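Local atomic coordinates of chloroplastic group IIB intron splicing facilitator CRS2, chloroplastic (Zea mays, PDB entry 1RYN), a protein that is required for the splicing of group IIB introns in maize chloroplasts, forming complexes with CAF1 or CAF2, and has no peptidyl-tRNA hydrolase activity. Residues A[47-52]-A[64-69]; A[53-58]-A[177-182]. The protein carries 3 engineered substitutions. All blocks are in the same frame, centred on the assembly; numbering follows the deposited sequence.

Contact 1 (A[47-52]-A[64-69]). Engineered in segment 47-52: Thr52 (natural residue Ile).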
loop_
_atom_site.group_PDB
_atom_site.type_symbol
_atom_site.label_atom_id
_atom_site.label_comp_id
_atom_site.label_asym_id
_atom_site.label_seq_id
_atom_site.Cartn_x
_atom_site.Cartn_y
_atom_site.Cartn_z
ATOM N N LYS A 47 -5.101 6.668 15.443
ATOM C CA LYS A 47 -6.043 5.859 14.683
ATOM C C LYS A 47 -5.388 4.807 13.783
ATOM O O LYS A 47 -5.894 4.456 12.693
ATOM C CB LYS A 47 -7.092 6.702 13.944
ATOM C CG LYS A 47 -8.514 6.476 14.477
ATOM C CD LYS A 47 -9.635 6.911 13.529
ATOM C CE LYS A 47 -11.051 6.673 14.063
ATOM N NZ LYS A 47 -12.117 7.255 13.219
ATOM N N SER A 48 -4.258 4.284 14.257
ATOM C CA SER A 48 -3.563 3.261 13.469
ATOM C C SER A 48 -2.751 2.329 14.326
ATOM O O SER A 48 -2.413 2.612 15.481
ATOM C CB SER A 48 -2.631 3.882 12.443
ATOM O OG SER A 48 -2.853 5.273 12.337
ATOM N N LEU A 49 -2.426 1.198 13.735
ATOM C CA LEU A 49 -1.597 0.217 14.391
ATOM C C LEU A 49 -0.293 0.301 13.627
ATOM O O LEU A 49 -0.293 0.306 12.379
ATOM C CB LEU A 49 -2.182 -1.207 14.286
ATOM C CG LEU A 49 -3.245 -1.485 15.330
ATOM C CD1 LEU A 49 -3.511 -2.981 15.403
ATOM C CD2 LEU A 49 -2.741 -0.983 16.670
ATOM N N LEU A 50 0.806 0.372 14.356
ATOM C CA LEU A 50 2.074 0.469 13.685
ATOM C C LEU A 50 3.166 -0.212 14.404
ATOM O O LEU A 50 3.023 -0.510 15.594
ATOM C CB LEU A 50 2.497 1.915 13.338
ATOM C CG LEU A 50 2.696 2.885 14.494
ATOM C CD1 LEU A 50 1.960 2.483 15.764
ATOM C CD2 LEU A 50 4.178 3.009 14.746
ATOM N N GLY A 51 4.251 -0.412 13.640
ATOM C CA GLY A 51 5.473 -1.031 14.135
ATOM C C GLY A 51 6.648 -0.193 13.643
ATOM O O GLY A 51 6.511 0.618 12.724
ATOM N N THR A 52 7.789 -0.373 14.253
ATOM C CA THR A 52 8.982 0.383 13.896
ATOM C C THR A 52 10.154 -0.545 13.694
ATOM O O THR A 52 10.311 -1.523 14.428
ATOM C CB THR A 52 9.375 1.409 14.992
ATOM O OG1 THR A 52 9.467 0.746 16.234
ATOM C CG2 THR A 52 8.333 2.516 15.063
ATOM N N LYS A 64 -0.913 0.456 9.481
ATOM C CA LYS A 64 -2.187 0.027 8.931
ATOM C C LYS A 64 -3.218 0.919 9.593
ATOM O O LYS A 64 -3.554 0.707 10.748
ATOM C CB LYS A 64 -2.499 -1.424 9.234
ATOM C CG LYS A 64 -1.918 -2.374 8.201
ATOM C CD LYS A 64 -1.566 -3.745 8.772
ATOM C CE LYS A 64 -2.630 -4.335 9.693
ATOM N NZ LYS A 64 -2.913 -5.760 9.429
ATOM N N PRO A 65 -3.678 1.948 8.920
ATOM C CA PRO A 65 -4.672 2.822 9.565
ATOM C C PRO A 65 -5.903 2.018 10.047
ATOM O O PRO A 65 -6.314 1.014 9.454
ATOM C CB PRO A 65 -5.011 3.938 8.566
ATOM C CG PRO A 65 -3.883 3.876 7.536
ATOM C CD PRO A 65 -3.339 2.446 7.566
ATOM N N GLN A 66 -6.487 2.440 11.142
ATOM C CA GLN A 66 -7.605 1.727 11.687
ATOM C C GLN A 66 -8.879 2.534 11.596
ATOM O O GLN A 66 -9.913 2.199 12.189
ATOM C CB GLN A 66 -7.279 1.518 13.176
ATOM C CG GLN A 66 -7.760 0.187 13.775
ATOM C CD GLN A 66 -7.074 -1.005 13.173
ATOM O OE1 GLN A 66 -7.527 -2.143 13.366
ATOM N NE2 GLN A 66 -6.046 -0.747 12.376
ATOM N N SER A 67 -8.823 3.601 10.840
ATOM C CA SER A 67 -9.970 4.457 10.706
ATOM C C SER A 67 -10.937 4.141 9.572
ATOM O O SER A 67 -11.935 4.864 9.426
ATOM C CB SER A 67 -9.528 5.909 10.614
ATOM O OG SER A 67 -8.680 6.081 9.489
ATOM N N TYR A 68 -10.643 3.099 8.771
ATOM C CA TYR A 68 -11.479 2.758 7.631
ATOM C C TYR A 68 -11.001 3.502 6.370
ATOM O O TYR A 68 -10.620 4.664 6.352
ATOM C CB TYR A 68 -13.008 2.800 7.891
ATOM C CG TYR A 68 -13.451 1.741 8.907
ATOM C CD1 TYR A 68 -13.018 1.741 10.237
ATOM C CD2 TYR A 68 -14.308 0.707 8.512
ATOM C CE1 TYR A 68 -13.428 0.746 11.129
ATOM C CE2 TYR A 68 -14.740 -0.294 9.385
ATOM C CZ TYR A 68 -14.316 -0.254 10.713
ATOM O OH TYR A 68 -14.735 -1.224 11.585
ATOM N N MET A 69 -10.987 2.786 5.305
ATOM C CA MET A 69 -10.544 3.233 4.032
ATOM C C MET A 69 -10.647 4.708 3.693
ATOM O O MET A 69 -9.663 5.399 3.491
ATOM C CB MET A 69 -11.201 2.381 2.939
ATOM C CG MET A 69 -10.688 2.689 1.566
ATOM S SD MET A 69 -8.939 2.273 1.436
ATOM C CE MET A 69 -9.082 0.470 1.373
#
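Ser48 and Pro65 pair across the open end of a beta hairpin, where strand 48-55 runs antiparallel to strand 58-65 in the mixed sheet of the peptidyl-tRNA hydrolase fold. Theirs is a non-hydrogen-bonded pair, and Ser48 CB packs against Pro65 CA at 3.7 Å. Both side chains point to the face lined by Ala75 of helix 73-83, while Ser48 OG turns back to the carbonyl oxygens of Phe46 and Gln45. Leu49 and Lys64, the hydrogen-bonded pair next along, project from the other face. Two backbone bonds join them: Lys64 N to Leu49 O at 3.0 Å, and Leu49 N to Lys64 O at 3.2 Å. From there Lys64 leads away from Leu49, and its NZ forms a salt bridge with Asp31.

Beyond the paired strands Gln66 takes over. Its chain is bent at chi2 (65°), which turns the amide toward Leu49, and NE2 comes within 4.1 Å of Leu49 CG, a loose van der Waals approach in which the two side chains cross obliquely. Lys47 stretches out alongside Ser67, though the placement of its chain there is doubtful. The segment then leads into Tyr68, a tRNA-binding position by similarity with relatives. A third backbone bond closes the hairpin end: Gln66 N reaches Lys47 O over just 2.6 Å, with an N-H...O angle of 163°.

Contact 2 (A[53-58]-A[177-182]); sequences GSIGEV and LVLKGF
Ile55 and Val58 are the first and last residues of a type II' beta turn, with Gly56 and Glu57 at its corners, that reaches the last turn of helix 157-180 near the protein surface, where the CA atoms of Val58 and Leu179 lie 6.7 Å apart. The turn joins strands 48-55 and 58-65, and Val58 N donates to Ile55 O at 2.9 Å. Gly56 supplies the positive phi (69°) that a II' turn needs at its second position, and it also makes room: a CB there would run into Leu179 CD2.

Leu179 is the side chain that spans the turn. With CG opposite the backbone N (chi1 172°), its two methyls are carried out over different residues. CD2 rests 4.0 Å from Gly56 CA, whereas CD1 meets Val58 CG2 at 3.8 Å, the two side chains passing each other in opposite directions. The bent chain of Glu57 comes across Leu179 at about a right angle and brings OE1 close to CD1. Nearer the helix backbone, Leu179 CB lies 4.0 Å from Ile55 CG2. With an alanine in place of Leu179, a gap is likely to open over Gly56 and Val58 CG2 to lose its methyl partner.

Val178 makes the other apolar contacts. Its CG1 touches Val58 CG1 at 3.7 Å and faces Ile55 CB at 4.2 Å, and Trp6 of strand 6-10 lies against both valines. On the strand side, Ser54 OG donates to Gly56 O at 3.2 Å, a bond that ties the turn to its own strand.

Across the two segments the contact is made mainly of apolar carbons, with the Glu57 carboxylate oxygen beside a leucine methyl; with no polar bond between the segments, fit is probably what sets how the helix end lies on the turn.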
loop_
_atom_site.group_PDB
_atom_site.type_symbol
_atom_site.label_atom_id
_atom_site.label_comp_id
_atom_site.label_asym_id
_atom_site.label_seq_id
_atom_site.Cartn_x
_atom_site.Cartn_y
_atom_site.Cartn_z
ATOM N N GLY A 53 10.975 -0.204 12.707
ATOM C CA GLY A 53 12.148 -0.984 12.384
ATOM C C GLY A 53 12.920 -0.301 11.292
ATOM O O GLY A 53 12.890 0.903 11.129
ATOM N N SER A 54 13.631 -1.085 10.531
ATOM C CA SER A 54 14.381 -0.524 9.442
ATOM C C SER A 54 14.508 -1.543 8.339
ATOM O O SER A 54 14.351 -2.750 8.536
ATOM C CB SER A 54 15.748 -0.017 9.859
ATOM O OG SER A 54 16.428 -1.076 10.448
ATOM N N ILE A 55 14.798 -1.005 7.186
ATOM C CA ILE A 55 15.014 -1.760 5.981
ATOM C C ILE A 55 16.469 -1.483 5.719
ATOM O O ILE A 55 16.870 -0.399 5.285
ATOM C CB ILE A 55 14.114 -1.313 4.847
ATOM C CG1 ILE A 55 12.706 -1.779 5.191
ATOM C CG2 ILE A 55 14.570 -1.927 3.537
ATOM C CD1 ILE A 55 11.713 -1.534 4.087
ATOM N N GLY A 56 17.273 -2.447 6.080
ATOM C CA GLY A 56 18.649 -2.197 5.917
ATOM C C GLY A 56 18.932 -1.140 6.933
ATOM O O GLY A 56 18.510 -1.266 8.061
ATOM N N GLU A 57 19.626 -0.096 6.528
ATOM C CA GLU A 57 19.965 0.954 7.440
ATOM C C GLU A 57 18.919 2.000 7.492
ATOM O O GLU A 57 19.049 2.893 8.274
ATOM C CB GLU A 57 21.270 1.675 7.054
ATOM C CG GLU A 57 21.154 2.364 5.677
ATOM C CD GLU A 57 21.883 1.597 4.599
ATOM O OE1 GLU A 57 21.825 0.369 4.456
ATOM O OE2 GLU A 57 22.600 2.393 3.834
ATOM N N VAL A 58 17.916 1.905 6.668
ATOM C CA VAL A 58 16.884 2.915 6.653
ATOM C C VAL A 58 15.782 2.672 7.648
ATOM O O VAL A 58 15.121 1.648 7.604
ATOM C CB VAL A 58 16.283 2.933 5.254
ATOM C CG1 VAL A 58 15.232 4.028 5.095
ATOM C CG2 VAL A 58 17.420 3.074 4.236
ATOM N N LEU A 177 12.990 0.630 -3.512
ATOM C CA LEU A 177 12.746 2.037 -3.543
ATOM C C LEU A 177 13.361 2.739 -2.391
ATOM O O LEU A 177 13.919 3.807 -2.530
ATOM C CB LEU A 177 11.263 2.297 -3.435
ATOM C CG LEU A 177 10.953 3.747 -3.734
ATOM C CD1 LEU A 177 11.421 4.075 -5.147
ATOM C CD2 LEU A 177 9.447 3.981 -3.588
ATOM N N VAL A 178 13.195 2.114 -1.246
ATOM C CA VAL A 178 13.660 2.634 0.005
ATOM C C VAL A 178 15.141 2.506 0.266
ATOM O O VAL A 178 15.799 3.428 0.752
ATOM C CB VAL A 178 12.877 1.956 1.103
ATOM C CG1 VAL A 178 13.604 2.067 2.426
ATOM C CG2 VAL A 178 11.465 2.508 1.164
ATOM N N LEU A 179 15.690 1.351 -0.029
ATOM C CA LEU A 179 17.122 1.121 0.243
ATOM C C LEU A 179 18.045 0.899 -0.954
ATOM O O LEU A 179 19.062 1.554 -1.103
ATOM C CB LEU A 179 17.201 -0.110 1.153
ATOM C CG LEU A 179 18.596 -0.602 1.378
ATOM C CD1 LEU A 179 19.243 0.298 2.420
ATOM C CD2 LEU A 179 18.447 -1.994 1.943
ATOM N N LYS A 180 17.672 -0.070 -1.777
ATOM C CA LYS A 180 18.419 -0.489 -2.937
ATOM C C LYS A 180 18.676 0.569 -3.999
ATOM O O LYS A 180 19.779 1.108 -4.130
ATOM C CB LYS A 180 17.854 -1.777 -3.547
ATOM C CG LYS A 180 18.376 -3.045 -2.888
ATOM C CD LYS A 180 17.295 -3.890 -2.234
ATOM C CE LYS A 180 17.516 -5.385 -2.439
ATOM N NZ LYS A 180 17.387 -6.198 -1.219
ATOM N N GLY A 181 17.633 0.831 -4.780
ATOM C CA GLY A 181 17.695 1.775 -5.889
ATOM C C GLY A 181 17.383 1.000 -7.185
ATOM O O GLY A 181 17.947 -0.083 -7.363
ATOM N N PHE A 182 16.466 1.579 -8.032
ATOM C CA PHE A 182 15.458 0.765 -8.999
ATOM C C PHE A 182 16.140 -0.114 -10.062
ATOM O O PHE A 182 15.451 -1.170 -9.937
ATOM C CB PHE A 182 14.371 1.642 -9.547
ATOM C CG PHE A 182 13.228 0.914 -8.842
ATOM C CD1 PHE A 182 12.698 -0.329 -9.239
ATOM C CD2 PHE A 182 12.572 1.545 -7.788
ATOM C CE1 PHE A 182 11.661 -0.942 -8.550
ATOM C CE2 PHE A 182 11.515 0.981 -7.099
ATOM C CZ PHE A 182 11.064 -0.271 -7.486
#

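Strand 48-55 carries both contacts: contact 1 uses its beginning and contact 2 its end, and segments 47-52 and 53-58 follow one another directly, though the contact centres are 22 Å apart. Along the chain the order is 47-52, 53-58, 64-69 and 177-182, so the two pairings cross. Contact 1 is local, binding strands 48-55 and 58-65 at the open end of their hairpin. Contact 2 is long-range, bringing helix 157-180 from far along the chain to the hairpin's turn. They lie at opposite ends of one hairpin: the first next to positions implicated by similarity in tRNA binding, the second away from the annotated sites.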